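Local coordinates for HD-GYP domain-containing protein (Bdellovibrio bacteriovorus, PDB 3TM8) that binds two iron ions in its HD-GYP domain and probably belongs to the cyclic-di-GMP phosphodiesterase class, though as an unconventional member whose own activity is not established, at residues Ser25-Thr30 / Gln116-Glu121; Thr30-Gln35 / Ile111-Gln116; Leu67-Leu72 / Glu161-Thr166; Thr107-Ile112 / Ser155-Ile160. One frame throughout, in Å; residues are numbered along the deposited sequence.

From the N terminus, strand 23-27 and the turn after it reach helix 105-125 in interaction 1, closing a loop of 85 residues. Interaction 2 lies within that loop: the chain just beyond the turn meets preceding turns of the same helix, and the two contacts share Thr30 and Gln116. Interaction 3 joins the loop before strand 74-78 to the one before helix 167-185, crossing interactions 1 and 2. Interaction 4, within the span of interaction 3, pairs helix 105-125 with helix 153-158; it crosses interaction 1 and shares Ile111 and Ile112 with interaction 2. Helix 105-125 thus stands between the N-terminal part, with its strands, and the 153-166 region leading into helix 167-185; interaction 3 bridges the two sides directly.

Interaction 1: Ser25-Thr30 / Gln116-Glu121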
loop_
_atom_site.group_PDB
_atom_site.type_symbol
_atom_site.label_atom_id
_atom_site.label_comp_id
_atom_site.label_asym_id
_atom_site.label_seq_id
_atom_site.Cartn_x
_atom_site.Cartn_y
_atom_site.Cartn_z
ATOM N N SER A 25 -4.750 -10.156 -18.322
ATOM C CA SER A 25 -4.725 -8.946 -17.520
ATOM C C SER A 25 -3.377 -8.745 -16.835
ATOM O O SER A 25 -2.674 -9.700 -16.489
ATOM C CB SER A 25 -5.860 -8.945 -16.492
ATOM O OG SER A 25 -5.618 -9.889 -15.473
ATOM N N ILE A 26 -3.025 -7.479 -16.676
ATOM C CA ILE A 26 -1.868 -7.067 -15.895
ATOM C C ILE A 26 -2.318 -5.949 -14.956
ATOM O O ILE A 26 -3.284 -5.244 -15.240
ATOM C CB ILE A 26 -0.688 -6.596 -16.790
ATOM C CG1 ILE A 26 -1.075 -5.371 -17.626
ATOM C CG2 ILE A 26 -0.172 -7.742 -17.661
ATOM C CD1 ILE A 26 0.134 -4.638 -18.198
ATOM N N ARG A 27 -1.625 -5.787 -13.836
ATOM C CA ARG A 27 -1.942 -4.699 -12.923
ATOM C C ARG A 27 -1.136 -3.471 -13.307
ATOM O O ARG A 27 0.061 -3.543 -13.558
ATOM C CB ARG A 27 -1.694 -5.109 -11.472
ATOM C CG ARG A 27 -2.511 -6.324 -11.086
ATOM C CD ARG A 27 -2.594 -6.546 -9.577
ATOM N NE ARG A 27 -3.284 -7.799 -9.327
ATOM C CZ ARG A 27 -2.691 -8.987 -9.342
ATOM N NH1 ARG A 27 -1.375 -9.069 -9.524
ATOM N NH2 ARG A 27 -3.409 -10.089 -9.155
ATOM N N VAL A 28 -1.807 -2.330 -13.357
ATOM C CA VAL A 28 -1.178 -1.132 -13.886
ATOM C C VAL A 28 0.008 -0.656 -13.049
ATOM O O VAL A 28 0.912 -0.010 -13.569
ATOM C CB VAL A 28 -2.225 -0.016 -14.097
ATOM C CG1 VAL A 28 -1.560 1.304 -14.466
ATOM C CG2 VAL A 28 -3.218 -0.449 -15.176
ATOM N N SER A 29 0.025 -0.995 -11.761
ATOM C CA SER A 29 1.143 -0.571 -10.923
ATOM C C SER A 29 2.465 -1.248 -11.288
ATOM O O SER A 29 3.501 -0.876 -10.756
ATOM C CB SER A 29 0.836 -0.784 -9.444
ATOM O OG SER A 29 0.712 -2.159 -9.166
ATOM N N THR A 30 2.425 -2.235 -12.184
ATOM C CA THR A 30 3.641 -2.872 -12.679
ATOM C C THR A 30 4.278 -2.135 -13.859
ATOM O O THR A 30 5.319 -2.560 -14.349
ATOM C CB THR A 30 3.414 -4.351 -13.080
ATOM O OG1 THR A 30 2.524 -4.428 -14.196
ATOM C CG2 THR A 30 2.873 -5.167 -11.911
ATOM N N GLN A 116 5.241 -3.487 -4.826
ATOM C CA GLN A 116 4.599 -3.770 -3.546
ATOM C C GLN A 116 3.081 -3.733 -3.688
ATOM O O GLN A 116 2.374 -4.595 -3.165
ATOM C CB GLN A 116 5.034 -2.766 -2.476
ATOM C CG GLN A 116 6.511 -2.817 -2.106
ATOM C CD GLN A 116 6.911 -4.101 -1.401
ATOM O OE1 GLN A 116 6.242 -4.553 -0.467
ATOM N NE2 GLN A 116 8.006 -4.705 -1.855
ATOM N N GLN A 117 2.578 -2.743 -4.427
ATOM C CA GLN A 117 1.143 -2.626 -4.615
ATOM C C GLN A 117 0.616 -3.844 -5.358
ATOM O O GLN A 117 -0.424 -4.400 -5.009
ATOM C CB GLN A 117 0.826 -1.350 -5.383
ATOM C CG GLN A 117 -0.644 -1.052 -5.513
ATOM C CD GLN A 117 -0.903 0.238 -6.250
ATOM O OE1 GLN A 117 -0.049 1.125 -6.304
ATOM N NE2 GLN A 117 -2.077 0.338 -6.853
ATOM N N ASN A 118 1.352 -4.260 -6.385
ATOM C CA ASN A 118 0.987 -5.439 -7.161
ATOM C C ASN A 118 0.915 -6.684 -6.291
ATOM O O ASN A 118 -0.017 -7.489 -6.408
ATOM C CB ASN A 118 1.991 -5.621 -8.299
ATOM C CG ASN A 118 1.686 -6.809 -9.197
ATOM O OD1 ASN A 118 0.594 -6.933 -9.758
ATOM N ND2 ASN A 118 2.686 -7.656 -9.392
ATOM N N ASN A 119 1.902 -6.842 -5.411
ATOM C CA ASN A 119 1.958 -8.016 -4.551
ATOM C C ASN A 119 0.760 -8.058 -3.605
ATOM O O ASN A 119 0.200 -9.119 -3.338
ATOM C CB ASN A 119 3.245 -8.032 -3.725
ATOM C CG ASN A 119 4.500 -8.073 -4.579
ATOM O OD1 ASN A 119 4.475 -8.453 -5.757
ATOM N ND2 ASN A 119 5.616 -7.682 -3.984
ATOM N N ALA A 120 0.375 -6.890 -3.099
ATOM C CA ALA A 120 -0.774 -6.796 -2.201
ATOM C C ALA A 120 -2.064 -7.142 -2.932
ATOM O O ALA A 120 -2.900 -7.890 -2.423
ATOM C CB ALA A 120 -0.875 -5.409 -1.623
ATOM N N GLU A 121 -2.224 -6.600 -4.138
ATOM C CA GLU A 121 -3.416 -6.869 -4.929
ATOM C C GLU A 121 -3.535 -8.358 -5.224
ATOM O O GLU A 121 -4.625 -8.920 -5.193
ATOM C CB GLU A 121 -3.380 -6.068 -6.231
ATOM C CG GLU A 121 -3.470 -4.556 -6.045
ATOM C CD GLU A 121 -3.493 -3.805 -7.366
ATOM O OE1 GLU A 121 -2.415 -3.357 -7.825
ATOM O OE2 GLU A 121 -4.589 -3.666 -7.943
HETATM O O HOH W 1 0.365 -7.708 -12.894
HETATM O O HOH W 2 -2.533 -1.875 -10.252
#
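Arg27 and Asn118 meet at about a right angle, and NH1 of Arg27 gives a hydrogen bond of 2.9 Å to OD1 of Asn118. The oxygen lies in the guanidinium plane at its edge, whereas the donor stands 42° out of the amide's carbonyl plane, so the bond is straight at the hydrogen but not aimed at a lone pair. Beside it, CG2 of Thr30 packs 3.4 Å from CG of Asn118. The extended arginine chain runs past Glu121 in the opposite direction, CD of Arg27 lying 3.5 Å from CB of Glu121. Ser29 fills the next place along the helix, its CB 3.8 Å from CD of Gln117, while its OG bonds to Gly114 O one turn back.

Two waters lie in the junction: one accepts from Arg27 N and donates to Asn118 OD1, the other accepts from Ser29 N and probably, in one of two conformers, donates to Glu121 OE1. Behind them the short 3-10 turn is pinned by Arg27 O, which takes both Thr30 N and, at 2.7 Å, Thr30 OG1. Asn118 has CG anti to its own backbone N (chi1 -179°), a setting that carries the amide to the arginine.

NH2 of Arg27 forms salt bridges with Glu122 and Glu125. Their carboxylates probably balance the positive charge while Asn118 fixes the guanidinium edge, fastening strand 23-27 to helix 105-125.

Interaction 2: Thr30-Gln35 / Ile111-Gln116. With DMS (dimethyl sulfoxide), chain G.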
loop_
_atom_site.group_PDB
_atom_site.type_symbol
_atom_site.label_atom_id
_atom_site.label_comp_id
_atom_site.label_asym_id
_atom_site.label_seq_id
_atom_site.Cartn_x
_atom_site.Cartn_y
_atom_site.Cartn_z
ATOM N N THR A 30 2.425 -2.235 -12.184
ATOM C CA THR A 30 3.641 -2.872 -12.679
ATOM C C THR A 30 4.278 -2.135 -13.859
ATOM O O THR A 30 5.319 -2.560 -14.349
ATOM C CB THR A 30 3.414 -4.351 -13.080
ATOM O OG1 THR A 30 2.524 -4.428 -14.196
ATOM C CG2 THR A 30 2.873 -5.167 -11.911
ATOM N N LEU A 31 3.642 -1.064 -14.339
ATOM C CA LEU A 31 4.170 -0.294 -15.467
ATOM C C LEU A 31 4.836 0.964 -14.929
ATOM O O LEU A 31 4.171 1.967 -14.662
ATOM C CB LEU A 31 3.055 0.044 -16.466
ATOM C CG LEU A 31 2.380 -1.197 -17.059
ATOM C CD1 LEU A 31 1.151 -0.784 -17.871
ATOM C CD2 LEU A 31 3.351 -2.020 -17.915
ATOM N N ARG A 32 6.147 0.884 -14.715
ATOM C CA ARG A 32 6.868 1.938 -14.021
ATOM C C ARG A 32 8.282 2.028 -14.558
ATOM O O ARG A 32 8.803 1.063 -15.121
ATOM C CB ARG A 32 6.946 1.648 -12.510
ATOM C CG ARG A 32 5.611 1.601 -11.768
ATOM C CD ARG A 32 4.981 2.992 -11.590
ATOM N NE ARG A 32 3.662 2.919 -10.948
ATOM C CZ ARG A 32 3.446 2.947 -9.634
ATOM N NH1 ARG A 32 4.449 3.105 -8.785
ATOM N NH2 ARG A 32 2.211 2.848 -9.163
ATOM N N GLY A 33 8.908 3.182 -14.365
ATOM C CA GLY A 33 10.313 3.335 -14.678
ATOM C C GLY A 33 10.609 3.509 -16.151
ATOM O O GLY A 33 9.701 3.593 -16.990
ATOM N N ASP A 34 11.900 3.550 -16.458
ATOM C CA ASP A 34 12.379 3.925 -17.784
ATOM C C ASP A 34 12.567 2.768 -18.776
ATOM O O ASP A 34 12.907 3.004 -19.934
ATOM C CB ASP A 34 13.669 4.757 -17.674
ATOM C CG ASP A 34 14.813 3.999 -17.012
ATOM O OD1 ASP A 34 14.569 3.138 -16.140
ATOM O OD2 ASP A 34 15.976 4.275 -17.371
ATOM N N GLN A 35 12.337 1.530 -18.346
ATOM C CA GLN A 35 12.466 0.407 -19.274
ATOM C C GLN A 35 11.401 0.501 -20.365
ATOM O O GLN A 35 10.230 0.710 -20.076
ATOM C CB GLN A 35 12.377 -0.954 -18.572
ATOM C CG GLN A 35 12.592 -2.105 -19.550
ATOM C CD GLN A 35 12.395 -3.498 -18.972
ATOM O OE1 GLN A 35 12.454 -4.484 -19.712
ATOM N NE2 GLN A 35 12.154 -3.595 -17.660
ATOM N N ILE A 111 9.276 2.015 -9.326
ATOM C CA ILE A 111 9.151 0.597 -9.609
ATOM C C ILE A 111 8.786 -0.191 -8.356
ATOM O O ILE A 111 7.874 -1.009 -8.366
ATOM C CB ILE A 111 10.441 0.036 -10.240
ATOM C CG1 ILE A 111 10.661 0.648 -11.631
ATOM C CG2 ILE A 111 10.382 -1.485 -10.303
ATOM C CD1 ILE A 111 12.065 0.449 -12.162
ATOM N N ILE A 112 9.506 0.054 -7.267
ATOM C CA ILE A 112 9.309 -0.751 -6.067
ATOM C C ILE A 112 7.941 -0.484 -5.410
ATOM O O ILE A 112 7.256 -1.423 -5.000
ATOM C CB ILE A 112 10.463 -0.554 -5.079
ATOM C CG1 ILE A 112 11.735 -1.168 -5.677
ATOM C CG2 ILE A 112 10.137 -1.189 -3.739
ATOM C CD1 ILE A 112 12.999 -0.711 -5.007
ATOM N N GLN A 113 7.531 0.779 -5.332
ATOM C CA GLN A 113 6.203 1.101 -4.807
ATOM C C GLN A 113 5.128 0.345 -5.583
ATOM O O GLN A 113 4.204 -0.232 -5.001
ATOM C CB GLN A 113 5.955 2.613 -4.867
ATOM C CG GLN A 113 4.685 3.114 -4.163
ATOM C CD GLN A 113 3.418 2.897 -4.949
ATOM O OE1 GLN A 113 3.429 2.766 -6.171
ATOM N NE2 GLN A 113 2.299 2.887 -4.245
ATOM N N GLY A 114 5.266 0.322 -6.905
ATOM C CA GLY A 114 4.254 -0.318 -7.730
ATOM C C GLY A 114 4.280 -1.833 -7.613
ATOM O O GLY A 114 3.247 -2.509 -7.708
ATOM N N SER A 115 5.474 -2.381 -7.427
ATOM C CA SER A 115 5.616 -3.814 -7.226
ATOM C C SER A 115 4.989 -4.248 -5.894
ATOM O O SER A 115 4.289 -5.259 -5.841
ATOM C CB SER A 115 7.096 -4.213 -7.285
ATOM O OG SER A 115 7.237 -5.605 -7.127
ATOM N N GLN A 116 5.241 -3.487 -4.826
ATOM C CA GLN A 116 4.599 -3.770 -3.546
ATOM C C GLN A 116 3.081 -3.733 -3.688
ATOM O O GLN A 116 2.374 -4.595 -3.165
ATOM C CB GLN A 116 5.034 -2.766 -2.476
ATOM C CG GLN A 116 6.511 -2.817 -2.106
ATOM C CD GLN A 116 6.911 -4.101 -1.401
ATOM O OE1 GLN A 116 6.242 -4.553 -0.467
ATOM N NE2 GLN A 116 8.006 -4.705 -1.855
HETATM S S DMS G . -0.733 3.593 -11.842
HETATM O O DMS G . -0.205 2.384 -10.635
HETATM C C1 DMS G . -2.241 4.330 -11.161
HETATM C C2 DMS G . 0.345 5.048 -11.838
#
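The guanidinium of Arg32 and the amide of Gln113 are nearly coplanar, 4° apart, and meet edge to edge. Gly114 CA lies over one guanidinium face; at the edge, near the plane, sit OE1 of Gln113 and the oxygen of a dimethyl sulfoxide, probably from the crystallisation liquor. Arg32 grips the amide end-on: NH1 reaches Gln113 OE1 at 2.8 Å, and NH2 reaches the same Gln113 OE1 at 3.2 Å by a more bent bond, 136° at the hydrogen. Both donors lie in the carbonyl plane. NH2 also gives a straight bond of 2.9 Å to the sulfoxide oxygen. With NH1 bonded to Asp110 O as well, the two protein acceptors suffice to fix the rotation of the group and keep its face on Gly114.

A bend at chi2 (-73°) turns the arginine chain along the helix surface, and Gln113 is bent at its own chi2, bringing OE1 round to the guanidinium. Nearer the backbone, CB of Arg32 rests 3.8 Å from CA of Ile111, and CA of Gly33 lies 4.1 Å from CG1 of Ile111. Gly33 has a positive phi, a conformation that glycine adopts readily.

The contact is buried. It lays the loop between strands 23-27 and 41-45 on helix 105-125. Helix 82-97 borders both partners, through Tyr88 and Asn92 to Arg32 and Ala96 to Ile111, while helix 130-149 packs on Ile112.

Interaction 3: Leu67-Leu72 / Glu161-Thr166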
loop_
_atom_site.group_PDB
_atom_site.type_symbol
_atom_site.label_atom_id
_atom_site.label_comp_id
_atom_site.label_asym_id
_atom_site.label_seq_id
_atom_site.Cartn_x
_atom_site.Cartn_y
_atom_site.Cartn_z
ATOM N N LEU A 67 -0.557 7.209 -16.699
ATOM C CA LEU A 67 -1.172 6.132 -15.935
ATOM C C LEU A 67 -1.803 6.627 -14.634
ATOM O O LEU A 67 -2.296 5.822 -13.848
ATOM C CB LEU A 67 -0.139 5.043 -15.625
ATOM C CG LEU A 67 0.468 4.416 -16.880
ATOM C CD1 LEU A 67 1.547 3.393 -16.520
ATOM C CD2 LEU A 67 -0.622 3.789 -17.749
ATOM N N LYS A 68 -1.780 7.940 -14.423
ATOM C CA LYS A 68 -2.284 8.543 -13.188
ATOM C C LYS A 68 -3.628 9.242 -13.380
ATOM O O LYS A 68 -3.944 9.710 -14.471
ATOM C CB LYS A 68 -1.259 9.544 -12.642
ATOM C CG LYS A 68 0.003 8.891 -12.087
ATOM C CD LYS A 68 1.099 9.902 -11.780
ATOM C CE LYS A 68 0.699 10.864 -10.673
ATOM N NZ LYS A 68 -0.052 12.047 -11.179
ATOM N N ASP A 69 -4.408 9.321 -12.305
ATOM C CA ASP A 69 -5.665 10.076 -12.295
ATOM C C ASP A 69 -6.727 9.501 -13.229
ATOM O O ASP A 69 -7.662 10.206 -13.615
ATOM C CB ASP A 69 -5.428 11.547 -12.662
ATOM C CG ASP A 69 -4.473 12.230 -11.728
ATOM O OD1 ASP A 69 -4.862 12.480 -10.567
ATOM O OD2 ASP A 69 -3.336 12.520 -12.155
ATOM N N LYS A 70 -6.592 8.224 -13.570
ATOM C CA LYS A 70 -7.469 7.600 -14.554
ATOM C C LYS A 70 -8.169 6.367 -13.986
ATOM O O LYS A 70 -8.818 5.629 -14.716
ATOM C CB LYS A 70 -6.651 7.244 -15.795
ATOM C CG LYS A 70 -6.131 8.489 -16.544
ATOM C CD LYS A 70 -4.847 8.184 -17.296
ATOM C CE LYS A 70 -4.272 9.398 -18.006
ATOM N NZ LYS A 70 -4.093 10.609 -17.155
ATOM N N LYS A 71 -8.041 6.161 -12.675
ATOM C CA LYS A 71 -8.639 5.012 -11.993
ATOM C C LYS A 71 -8.260 3.684 -12.648
ATOM O O LYS A 71 -9.047 2.736 -12.663
ATOM C CB LYS A 71 -10.165 5.154 -11.903
ATOM C CG LYS A 71 -10.636 6.406 -11.181
ATOM C CD LYS A 71 -12.135 6.605 -11.355
ATOM C CE LYS A 71 -12.569 8.006 -10.944
ATOM N NZ LYS A 71 -14.035 8.219 -11.132
ATOM N N LEU A 72 -7.044 3.612 -13.178
ATOM C CA LEU A 72 -6.571 2.402 -13.828
ATOM C C LEU A 72 -6.166 1.375 -12.778
ATOM O O LEU A 72 -5.412 1.671 -11.846
ATOM C CB LEU A 72 -5.398 2.712 -14.750
ATOM C CG LEU A 72 -5.782 3.499 -16.002
ATOM C CD1 LEU A 72 -4.528 4.055 -16.665
ATOM C CD2 LEU A 72 -6.579 2.624 -16.967
ATOM N N GLU A 161 1.986 10.148 -5.297
ATOM C CA GLU A 161 0.666 10.440 -4.765
ATOM C C GLU A 161 -0.336 9.339 -5.095
ATOM O O GLU A 161 -0.313 8.761 -6.180
ATOM C CB GLU A 161 0.173 11.788 -5.301
ATOM C CG GLU A 161 -1.177 12.220 -4.743
ATOM C CD GLU A 161 -1.616 13.590 -5.229
ATOM O OE1 GLU A 161 -0.820 14.274 -5.909
ATOM O OE2 GLU A 161 -2.764 13.981 -4.927
ATOM N N ASN A 162 -1.231 9.063 -4.154
ATOM C CA ASN A 162 -2.283 8.078 -4.362
ATOM C C ASN A 162 -3.478 8.753 -5.039
ATOM O O ASN A 162 -4.517 8.980 -4.416
ATOM C CB ASN A 162 -2.668 7.462 -3.011
ATOM C CG ASN A 162 -3.582 6.253 -3.141
ATOM O OD1 ASN A 162 -4.054 5.914 -4.234
ATOM N ND2 ASN A 162 -3.852 5.598 -2.016
ATOM N N THR A 163 -3.314 9.075 -6.321
ATOM C CA THR A 163 -4.291 9.882 -7.053
ATOM C C THR A 163 -5.673 9.232 -7.151
ATOM O O THR A 163 -6.702 9.916 -7.135
ATOM C CB THR A 163 -3.778 10.265 -8.478
ATOM O OG1 THR A 163 -3.735 9.105 -9.328
ATOM C CG2 THR A 163 -2.395 10.891 -8.400
ATOM N N ASP A 164 -5.693 7.911 -7.243
ATOM C CA ASP A 164 -6.934 7.165 -7.429
ATOM C C ASP A 164 -7.500 6.662 -6.098
ATOM O O ASP A 164 -8.538 6.009 -6.068
ATOM C CB ASP A 164 -6.710 5.991 -8.387
ATOM C CG ASP A 164 -6.331 6.436 -9.787
ATOM O OD1 ASP A 164 -6.913 7.419 -10.300
ATOM O OD2 ASP A 164 -5.452 5.787 -10.383
ATOM N N LYS A 165 -6.803 6.965 -5.005
ATOM C CA LYS A 165 -7.275 6.658 -3.651
ATOM C C LYS A 165 -7.521 5.165 -3.430
ATOM O O LYS A 165 -8.518 4.781 -2.817
ATOM C CB LYS A 165 -8.549 7.447 -3.332
ATOM C CG LYS A 165 -8.486 8.907 -3.719
ATOM C CD LYS A 165 -7.450 9.652 -2.900
ATOM C CE LYS A 165 -7.397 11.121 -3.327
ATOM N NZ LYS A 165 -6.518 11.935 -2.450
ATOM N N THR A 166 -6.611 4.324 -3.912
ATOM C CA THR A 166 -6.804 2.880 -3.801
ATOM C C THR A 166 -6.242 2.321 -2.497
ATOM O O THR A 166 -5.301 2.875 -1.906
ATOM C CB THR A 166 -6.153 2.122 -4.964
ATOM O OG1 THR A 166 -4.734 2.330 -4.937
ATOM C CG2 THR A 166 -6.718 2.607 -6.291
HETATM O O HOH W 3 -4.942 5.923 -13.012
HETATM O O HOH W 4 -5.513 3.244 -9.618
#
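A type I beta turn from Asn162 to Lys165, just ahead of helix 167-185, offers its two central side chains, Thr163 and Asp164, to the backbone of the loop leading into strand 74-78. Thr163 OG1 accepts a hydrogen bond of 3.1 Å from Asp69 N. With chi1 at 70°, OG1 stands between its own backbone N and carbonyl carbon, and CG2 is left to meet the bent lysine chain, 3.8 Å from Lys68 NZ. The side chain of Asp69 crosses Thr163 at about a right angle, OD1 lying 3.2 Å from CB of Thr163. Lys68 NZ and Asp69 OD2 form a long, weak salt bridge beside it.

Asp164 serves the far end of the loop. Its OD1 takes Lys71 N at 2.9 Å, and the donor comes from above the carboxylate plane, 57° out of it. The other oxygen, OD2, accepts from two waters. One also donates to Leu67 O and accepts from Lys70 N and Leu72 N, so it knits up the inside of the loop; the second links Asp164 OD2 to Leu72 O. A single carboxylate thereby organises several backbone groups of the opposite loop, partly through water.

On its own side the turn is stiffened by Asn162, whose OD1 receives Thr166 N and whose ND2 reaches Thr166 O at 3.1 Å. Thr166 is the N-cap of helix 167-185, which carries the iron ligand His170. At the surface the contact thus joins the loop between strands 48-53 and 74-78 to the N terminus of this helix, while Asn162 packs between helices 167-185 and 276-293.

Interaction 4: Thr107-Ile112 / Ser155-Ile160; sequences TRADII and SAVMNI
Ala109 and Ala156 face each other with their methyl groups 3.5 Å apart, from CB of Ala109 to CB of Ala156, and these small side chains let the backbones come close: the CA atoms of Ala109 and Val157 are 5.4 Å from one another. Val157 is turned with CG1 anti to its backbone N (chi1 169°), which sets CG2 on the side of Ala109, 3.9 Å from its CB.

Ile160, further along the segment, carries the other half. Its CG1 lies anti to the carbonyl carbon (chi1 -49°) and chi2 is extended at 170°, a reach that brings CD1 up to the backbone of helix 105-125, 3.7 Å from Ala109 O. The same methyl comes 3.6 Å from OD1 of Asp110. That oxygen also accepts from Gln106 NE2 of the preceding turn. Polar links from Gln106 to Ala156 O and Asn159 flank this van der Waals packing of methyl on methyl and methyl on oxygen.

The arrangement is a buried helix-helix packing that seats helix 153-158 on helix 105-125. Helix 130-149 touches Val157 and Ile112 through Tyr143, helix 167-185 lies against Val157 and Met158, and helix 82-97 packs on Ile111 and Ile112.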
loop_
_atom_site.group_PDB
_atom_site.type_symbol
_atom_site.label_atom_id
_atom_site.label_comp_id
_atom_site.label_asym_id
_atom_site.label_seq_id
_atom_site.Cartn_x
_atom_site.Cartn_y
_atom_site.Cartn_z
ATOM N N THR A 107 13.126 6.757 -9.721
ATOM C CA THR A 107 12.766 5.692 -10.635
ATOM C C THR A 107 12.749 4.346 -9.919
ATOM O O THR A 107 11.849 3.537 -10.122
ATOM C CB THR A 107 13.689 5.676 -11.865
ATOM O OG1 THR A 107 13.592 6.946 -12.518
ATOM C CG2 THR A 107 13.278 4.588 -12.836
ATOM N N ARG A 108 13.739 4.114 -9.062
ATOM C CA ARG A 108 13.752 2.896 -8.257
ATOM C C ARG A 108 12.500 2.816 -7.378
ATOM O O ARG A 108 11.851 1.770 -7.304
ATOM C CB ARG A 108 15.007 2.845 -7.388
ATOM C CG ARG A 108 16.308 2.849 -8.186
ATOM C CD ARG A 108 17.528 2.748 -7.281
ATOM N NE ARG A 108 17.450 1.544 -6.471
ATOM C CZ ARG A 108 18.081 1.368 -5.314
ATOM N NH1 ARG A 108 18.870 2.316 -4.827
ATOM N NH2 ARG A 108 17.914 0.233 -4.645
ATOM N N ALA A 109 12.162 3.925 -6.720
ATOM C CA ALA A 109 10.980 3.993 -5.869
ATOM C C ALA A 109 9.696 3.800 -6.669
ATOM O O ALA A 109 8.789 3.110 -6.214
ATOM C CB ALA A 109 10.947 5.302 -5.117
ATOM N N ASP A 110 9.612 4.400 -7.856
ATOM C CA ASP A 110 8.436 4.209 -8.719
ATOM C C ASP A 110 8.211 2.719 -8.962
ATOM O O ASP A 110 7.098 2.208 -8.835
ATOM C CB ASP A 110 8.612 4.890 -10.078
ATOM C CG ASP A 110 8.426 6.403 -10.036
ATOM O OD1 ASP A 110 8.093 6.965 -8.968
ATOM O OD2 ASP A 110 8.603 7.032 -11.107
ATOM N N ILE A 111 9.276 2.015 -9.326
ATOM C CA ILE A 111 9.151 0.597 -9.609
ATOM C C ILE A 111 8.786 -0.191 -8.356
ATOM O O ILE A 111 7.874 -1.009 -8.366
ATOM C CB ILE A 111 10.441 0.036 -10.240
ATOM C CG1 ILE A 111 10.661 0.648 -11.631
ATOM C CG2 ILE A 111 10.382 -1.485 -10.303
ATOM C CD1 ILE A 111 12.065 0.449 -12.162
ATOM N N ILE A 112 9.506 0.054 -7.267
ATOM C CA ILE A 112 9.309 -0.751 -6.067
ATOM C C ILE A 112 7.941 -0.484 -5.410
ATOM O O ILE A 112 7.256 -1.423 -5.000
ATOM C CB ILE A 112 10.463 -0.554 -5.079
ATOM C CG1 ILE A 112 11.735 -1.168 -5.677
ATOM C CG2 ILE A 112 10.137 -1.189 -3.739
ATOM C CD1 ILE A 112 12.999 -0.711 -5.007
ATOM N N SER A 155 11.461 9.258 1.125
ATOM C CA SER A 155 11.010 10.508 0.523
ATOM C C SER A 155 10.543 10.290 -0.919
ATOM O O SER A 155 9.521 10.848 -1.340
ATOM C CB SER A 155 12.103 11.579 0.592
ATOM O OG SER A 155 13.276 11.158 -0.077
ATOM N N ALA A 156 11.271 9.469 -1.671
ATOM C CA ALA A 156 10.880 9.180 -3.047
ATOM C C ALA A 156 9.540 8.452 -3.114
ATOM O O ALA A 156 8.701 8.760 -3.960
ATOM C CB ALA A 156 11.961 8.370 -3.740
ATOM N N VAL A 157 9.333 7.483 -2.229
ATOM C CA VAL A 157 8.061 6.770 -2.208
ATOM C C VAL A 157 6.925 7.719 -1.833
ATOM O O VAL A 157 5.846 7.675 -2.427
ATOM C CB VAL A 157 8.101 5.540 -1.275
ATOM C CG1 VAL A 157 6.696 4.979 -1.071
ATOM C CG2 VAL A 157 9.042 4.474 -1.859
ATOM N N MET A 158 7.183 8.601 -0.872
ATOM C CA MET A 158 6.159 9.540 -0.432
ATOM C C MET A 158 5.831 10.597 -1.496
ATOM O O MET A 158 4.839 11.303 -1.373
ATOM C CB MET A 158 6.532 10.171 0.916
ATOM C CG MET A 158 6.583 9.164 2.071
ATOM S SD MET A 158 5.023 8.289 2.407
ATOM C CE MET A 158 3.981 9.625 2.982
ATOM N N ASN A 159 6.657 10.689 -2.536
ATOM C CA ASN A 159 6.378 11.555 -3.684
ATOM C C ASN A 159 5.341 10.973 -4.633
ATOM O O ASN A 159 4.840 11.669 -5.519
ATOM C CB ASN A 159 7.647 11.801 -4.499
ATOM C CG ASN A 159 8.562 12.822 -3.877
ATOM O OD1 ASN A 159 8.127 13.693 -3.125
ATOM N ND2 ASN A 159 9.849 12.726 -4.201
ATOM N N ILE A 160 5.039 9.690 -4.472
ATOM C CA ILE A 160 4.131 9.020 -5.388
ATOM C C ILE A 160 2.706 9.126 -4.849
ATOM O O ILE A 160 2.269 8.311 -4.038
ATOM C CB ILE A 160 4.528 7.542 -5.597
ATOM C CG1 ILE A 160 6.028 7.423 -5.916
ATOM C CG2 ILE A 160 3.686 6.907 -6.702
ATOM C CD1 ILE A 160 6.543 5.996 -5.909
#